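Local structure of CalS13 (Micromonospora echinospora, 4ZAS) at residues D303-G308 / T399-W404; A345-S350 / R393-E398. The protein probably acts as a pyridoxal-phosphate-dependent sugar aminotransferase that works on a dTDP-linked keto sugar. All blocks are in the same frame, centred on the assembly; numbering follows the deposited sequence.

Interaction 1 (D303-G308 / T399-W404); sequences DKELAG and TIKSGW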
loop_
_atom_site.group_PDB
_atom_site.type_symbol
_atom_site.label_atom_id
_atom_site.label_comp_id
_atom_site.label_asym_id
_atom_site.label_seq_id
_atom_site.Cartn_x
_atom_site.Cartn_y
_atom_site.Cartn_z
ATOM N N ASP A 303 20.680 -27.192 15.692
ATOM C CA ASP A 303 21.163 -28.156 14.708
ATOM C C ASP A 303 21.938 -29.282 15.390
ATOM O O ASP A 303 21.788 -30.454 15.048
ATOM C CB ASP A 303 22.061 -27.473 13.668
ATOM C CG ASP A 303 21.295 -26.575 12.712
ATOM O OD1 ASP A 303 20.069 -26.730 12.579
ATOM O OD2 ASP A 303 21.938 -25.721 12.065
ATOM N N LYS A 304 22.743 -28.910 16.381
ATOM C CA LYS A 304 23.534 -29.857 17.153
ATOM C C LYS A 304 22.631 -30.619 18.116
ATOM O O LYS A 304 22.582 -31.841 18.095
ATOM C CB LYS A 304 24.629 -29.105 17.916
ATOM C CG LYS A 304 25.546 -29.934 18.815
ATOM C CD LYS A 304 26.767 -30.488 18.067
ATOM C CE LYS A 304 27.841 -30.958 19.035
ATOM N NZ LYS A 304 27.258 -31.919 20.018
ATOM N N GLU A 305 21.852 -29.878 18.899
ATOM C CA GLU A 305 21.094 -30.430 20.021
ATOM C C GLU A 305 19.813 -31.169 19.623
ATOM O O GLU A 305 19.351 -32.035 20.359
ATOM C CB GLU A 305 20.724 -29.308 20.994
ATOM C CG GLU A 305 21.886 -28.524 21.571
ATOM C CD GLU A 305 22.599 -29.235 22.677
ATOM O OE1 GLU A 305 21.962 -30.074 23.351
ATOM O OE2 GLU A 305 23.799 -28.946 22.880
ATOM N N LEU A 306 19.218 -30.820 18.487
ATOM C CA LEU A 306 17.987 -31.486 18.072
ATOM C C LEU A 306 18.241 -32.652 17.133
ATOM O O LEU A 306 17.300 -33.297 16.668
ATOM C CB LEU A 306 17.030 -30.497 17.404
ATOM C CG LEU A 306 16.498 -29.462 18.377
ATOM C CD1 LEU A 306 15.532 -28.501 17.711
ATOM C CD2 LEU A 306 15.806 -30.208 19.497
ATOM N N ALA A 307 19.509 -32.931 16.858
ATOM C CA ALA A 307 19.833 -34.011 15.940
ATOM C C ALA A 307 19.663 -35.360 16.608
ATOM O O ALA A 307 20.110 -35.578 17.737
ATOM C CB ALA A 307 21.238 -33.854 15.418
ATOM N N GLY A 308 19.051 -36.284 15.887
ATOM C CA GLY A 308 18.881 -37.617 16.414
ATOM C C GLY A 308 17.737 -37.792 17.398
ATOM O O GLY A 308 17.691 -38.794 18.098
ATOM N N THR A 399 12.428 -29.447 26.395
ATOM C CA THR A 399 11.014 -29.762 26.219
ATOM C C THR A 399 10.757 -30.742 25.079
ATOM O O THR A 399 10.015 -31.709 25.246
ATOM C CB THR A 399 10.196 -28.492 25.941
ATOM O OG1 THR A 399 10.315 -27.601 27.054
ATOM C CG2 THR A 399 8.720 -28.839 25.692
ATOM N N ILE A 400 11.395 -30.497 23.935
ATOM C CA ILE A 400 11.254 -31.359 22.763
ATOM C C ILE A 400 11.730 -32.775 23.116
ATOM O O ILE A 400 11.117 -33.762 22.708
ATOM C CB ILE A 400 12.018 -30.774 21.530
ATOM C CG1 ILE A 400 11.440 -29.415 21.132
ATOM C CG2 ILE A 400 11.961 -31.725 20.353
ATOM C CD1 ILE A 400 12.140 -28.729 19.952
ATOM N N LYS A 401 12.804 -32.864 23.900
ATOM C CA LYS A 401 13.369 -34.148 24.340
ATOM C C LYS A 401 12.488 -34.905 25.358
ATOM O O LYS A 401 12.671 -36.111 25.575
ATOM C CB LYS A 401 14.771 -33.925 24.927
ATOM C CG LYS A 401 15.878 -33.760 23.876
ATOM C CD LYS A 401 17.247 -33.532 24.511
ATOM C CE LYS A 401 18.347 -33.403 23.463
ATOM N NZ LYS A 401 19.656 -33.011 24.070
ATOM N N SER A 402 11.557 -34.200 26.004
ATOM C CA SER A 402 10.650 -34.828 26.968
ATOM C C SER A 402 9.558 -35.614 26.253
ATOM O O SER A 402 8.699 -36.217 26.879
ATOM C CB SER A 402 10.010 -33.781 27.885
ATOM O OG SER A 402 9.004 -33.044 27.195
ATOM N N GLY A 403 9.566 -35.557 24.931
ATOM C CA GLY A 403 8.609 -36.295 24.138
ATOM C C GLY A 403 7.204 -35.726 24.120
ATOM O O GLY A 403 6.871 -34.762 24.821
ATOM N N TRP A 404 6.371 -36.341 23.293
ATOM C CA TRP A 404 4.983 -35.941 23.155
ATOM C C TRP A 404 4.221 -37.114 22.565
ATOM O O TRP A 404 4.650 -38.258 22.740
ATOM C CB TRP A 404 4.863 -34.689 22.284
ATOM C CG TRP A 404 5.273 -34.861 20.838
ATOM C CD1 TRP A 404 4.448 -35.074 19.765
ATOM C CD2 TRP A 404 6.611 -34.856 20.312
ATOM N NE1 TRP A 404 5.187 -35.171 18.607
ATOM C CE2 TRP A 404 6.516 -35.049 18.918
ATOM C CE3 TRP A 404 7.877 -34.696 20.884
ATOM C CZ2 TRP A 404 7.636 -35.091 18.097
ATOM C CZ3 TRP A 404 8.988 -34.732 20.061
ATOM C CH2 TRP A 404 8.859 -34.931 18.687
ATOM O OXT TRP A 404 3.200 -36.956 21.895
#

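Interaction 2 (A345-S350 / R393-E398); sequences AGIATS and RSHVVE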
loop_
_atom_site.group_PDB
_atom_site.type_symbol
_atom_site.label_atom_id
_atom_site.label_comp_id
_atom_site.label_asym_id
_atom_site.label_seq_id
_atom_site.Cartn_x
_atom_site.Cartn_y
_atom_site.Cartn_z
ATOM N N ALA A 345 4.767 -25.672 28.045
ATOM C CA ALA A 345 6.059 -25.278 28.587
ATOM C C ALA A 345 6.339 -23.798 28.315
ATOM O O ALA A 345 7.420 -23.285 28.621
ATOM C CB ALA A 345 7.161 -26.155 28.005
ATOM N N GLY A 346 5.362 -23.108 27.741
ATOM C CA GLY A 346 5.509 -21.690 27.501
ATOM C C GLY A 346 6.294 -21.358 26.260
ATOM O O GLY A 346 6.909 -20.294 26.154
ATOM N N ILE A 347 6.262 -22.274 25.307
ATOM C CA ILE A 347 6.987 -22.093 24.071
ATOM C C ILE A 347 5.997 -21.917 22.933
ATOM O O ILE A 347 5.165 -22.787 22.670
ATOM C CB ILE A 347 7.926 -23.265 23.819
ATOM C CG1 ILE A 347 8.890 -23.396 24.989
ATOM C CG2 ILE A 347 8.674 -23.064 22.501
ATOM C CD1 ILE A 347 9.519 -24.768 25.073
ATOM N N ALA A 348 6.039 -20.751 22.306
ATOM C CA ALA A 348 5.183 -20.496 21.170
ATOM C C ALA A 348 5.685 -21.262 19.961
ATOM O O ALA A 348 6.883 -21.366 19.740
ATOM C CB ALA A 348 5.118 -19.023 20.876
ATOM N N THR A 349 4.754 -21.722 19.144
ATOM C CA THR A 349 5.038 -22.620 18.045
ATOM C C THR A 349 3.989 -22.379 16.955
ATOM O O THR A 349 2.832 -22.137 17.295
ATOM C CB THR A 349 5.011 -24.071 18.568
ATOM O OG1 THR A 349 6.338 -24.456 18.954
ATOM C CG2 THR A 349 4.513 -25.019 17.541
ATOM N N SER A 350 4.355 -22.419 15.667
ATOM C CA SER A 350 3.336 -22.172 14.629
ATOM C C SER A 350 3.616 -22.801 13.263
ATOM O O SER A 350 4.764 -22.979 12.867
ATOM C CB SER A 350 3.118 -20.667 14.433
ATOM O OG SER A 350 2.103 -20.424 13.466
ATOM N N ARG A 393 16.631 -21.054 25.390
ATOM C CA ARG A 393 17.096 -21.967 24.345
ATOM C C ARG A 393 17.192 -23.425 24.854
ATOM O O ARG A 393 16.801 -24.379 24.173
ATOM C CB ARG A 393 18.456 -21.485 23.857
ATOM C CG ARG A 393 18.811 -21.867 22.453
ATOM C CD ARG A 393 20.111 -21.180 22.054
ATOM N NE ARG A 393 21.188 -21.492 22.986
ATOM C CZ ARG A 393 22.404 -20.956 22.933
ATOM N NH1 ARG A 393 22.694 -20.048 22.004
ATOM N NH2 ARG A 393 23.331 -21.337 23.818
ATOM N N SER A 394 17.738 -23.580 26.055
ATOM C CA SER A 394 17.835 -24.875 26.711
ATOM C C SER A 394 16.451 -25.457 26.953
ATOM O O SER A 394 16.229 -26.656 26.800
ATOM C CB SER A 394 18.567 -24.748 28.045
ATOM O OG SER A 394 19.896 -24.303 27.853
ATOM N N HIS A 395 15.527 -24.586 27.332
ATOM C CA HIS A 395 14.175 -24.992 27.660
ATOM C C HIS A 395 13.436 -25.604 26.485
ATOM O O HIS A 395 12.675 -26.551 26.661
ATOM C CB HIS A 395 13.386 -23.807 28.185
ATOM C CG HIS A 395 12.004 -24.165 28.611
ATOM N ND1 HIS A 395 11.747 -25.044 29.637
ATOM C CD2 HIS A 395 10.797 -23.786 28.128
ATOM C CE1 HIS A 395 10.441 -25.183 29.780
ATOM N NE2 HIS A 395 9.843 -24.431 28.873
ATOM N N VAL A 396 13.637 -25.031 25.303
ATOM C CA VAL A 396 13.062 -25.550 24.067
ATOM C C VAL A 396 13.585 -26.946 23.775
ATOM O O VAL A 396 12.819 -27.894 23.585
ATOM C CB VAL A 396 13.358 -24.618 22.897
ATOM C CG1 VAL A 396 13.000 -25.294 21.575
ATOM C CG2 VAL A 396 12.623 -23.299 23.081
ATOM N N VAL A 397 14.903 -27.060 23.753
ATOM C CA VAL A 397 15.554 -28.330 23.532
ATOM C C VAL A 397 15.109 -29.356 24.561
ATOM O O VAL A 397 14.760 -30.491 24.216
ATOM C CB VAL A 397 17.069 -28.150 23.584
ATOM C CG1 VAL A 397 17.782 -29.489 23.667
ATOM C CG2 VAL A 397 17.547 -27.301 22.411
ATOM N N GLU A 398 15.081 -28.946 25.824
ATOM C CA GLU A 398 14.753 -29.862 26.919
ATOM C C GLU A 398 13.317 -30.359 26.773
ATOM O O GLU A 398 13.027 -31.539 26.978
ATOM C CB GLU A 398 14.948 -29.167 28.267
ATOM C CG GLU A 398 15.418 -30.040 29.434
ATOM C CD GLU A 398 16.757 -30.733 29.175
ATOM O OE1 GLU A 398 17.569 -30.208 28.370
ATOM O OE2 GLU A 398 17.012 -31.779 29.818
#

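Interaction 1 (D303-G308 / T399-W404)
Lys401 reaches from the last turn of helix 390-401 to Glu305, the final residue of helix 275-305, and its path illustrates how a long side chain can bridge two helix ends. From CB the chain sets off beside its own backbone N, chi1 -79°, and beyond CG it is fully extended, so that CB, CG and CD carry the polar tip across the divide. CE is the first atom to touch, lying 3.5 Å from the backbone O of Glu305. NZ, next along the straight chain, is 3.8 Å from OE1 of Glu305, a long salt bridge, and as far from the backbone O of that residue. The bent Glu305 side chain, folded at chi2 (-78°), meets the straight lysine obliquely. On the buried side of this polar pair is an apolar one: CD1 of Ile400 fits against the forked end of Leu306, 4.0 Å from its CD2 and 4.1 Å from its CD1, the two side chains meeting at about a right angle. Both also rest on Leu330 of strand 328-332. Two helix ends packed on an antiparallel sheet are consistent with the small C-terminal alpha/beta domain of a fold type I aminotransferase.

Interaction 2 (A345-S350 / R393-E398)
The imidazole of His395 turns its NE2 edge to the end of another helix: the carbonyl carbon of Ala345 lies in the ring plane at that edge, with the carbonyl O close to the plane. The methyl CD1 of Ile347 comes to the ring obliquely. Ala345 stands just ahead of Gly346, whose positive phi closes helix 335-344 in a Schellman motif, and the histidine bonds to the carbonyl of the residue before that glycine.

NE2 gives its N-H to O of Ala345 at 2.7 Å, a short but bent bond with an angle of 148° at the hydrogen, the donor standing tilted by 20° from the carbonyl plane. CB of Ala345 is close as well, 3.3 Å from NE2, so methyl and carbonyl of one residue border the same ring nitrogen. The ring reaches them because CG lies opposite the backbone N across the CA-CB bond of His395, chi1 -177°, which swings the imidazole off helix 390-401. With an alanine in its place, the carbonyl of Ala345 would probably lose its ring donor and CD1 of Ile347 the imidazole carbon beside it, opening a gap between helix and loop.

Next to this bond, Ile347 supplies the apolar half of the contact, wedged between His395 and Val396. Its side chain is also packed on Leu342 of helix 335-344 and on Ile30 and Pro383. Farther along, Ser350 bonds through OG to the backbone O of Ile258 of the second subunit, so this loop runs from the helix contact to the dimer interface. At the helix surface CD1 of Ile347 sits 3.5 Å from CD2 of His395 and 3.8 Å from CA of Val396, and both CD1 and CG2 of Ile347 lie 4.0 Å from CG2 of Val396.

In the fold
Helix 390-401 serves both contacts, its middle turns in interaction 2 and its last turn in interaction 1, with the two centres 10 Å apart. In chain order 303-308 comes first, then 345-350, and the adjoining segments 393-398 and 399-404 last, so interaction 2 is nested within the loop that interaction 1 closes. The two are in direct contact: OG1 of Thr399 packs 3.5 Å from CD1 of Ile347, and CB of Glu305 lies 4.0 Å from CG1 of Val397. The C-terminal helix is thereby joined both to helix 275-305 and to the loop after helix 335-344 on one side of the chain, with the side chain of Ile347 about 12 Å from the bound dTDP-4-keto-6-deoxyglucose.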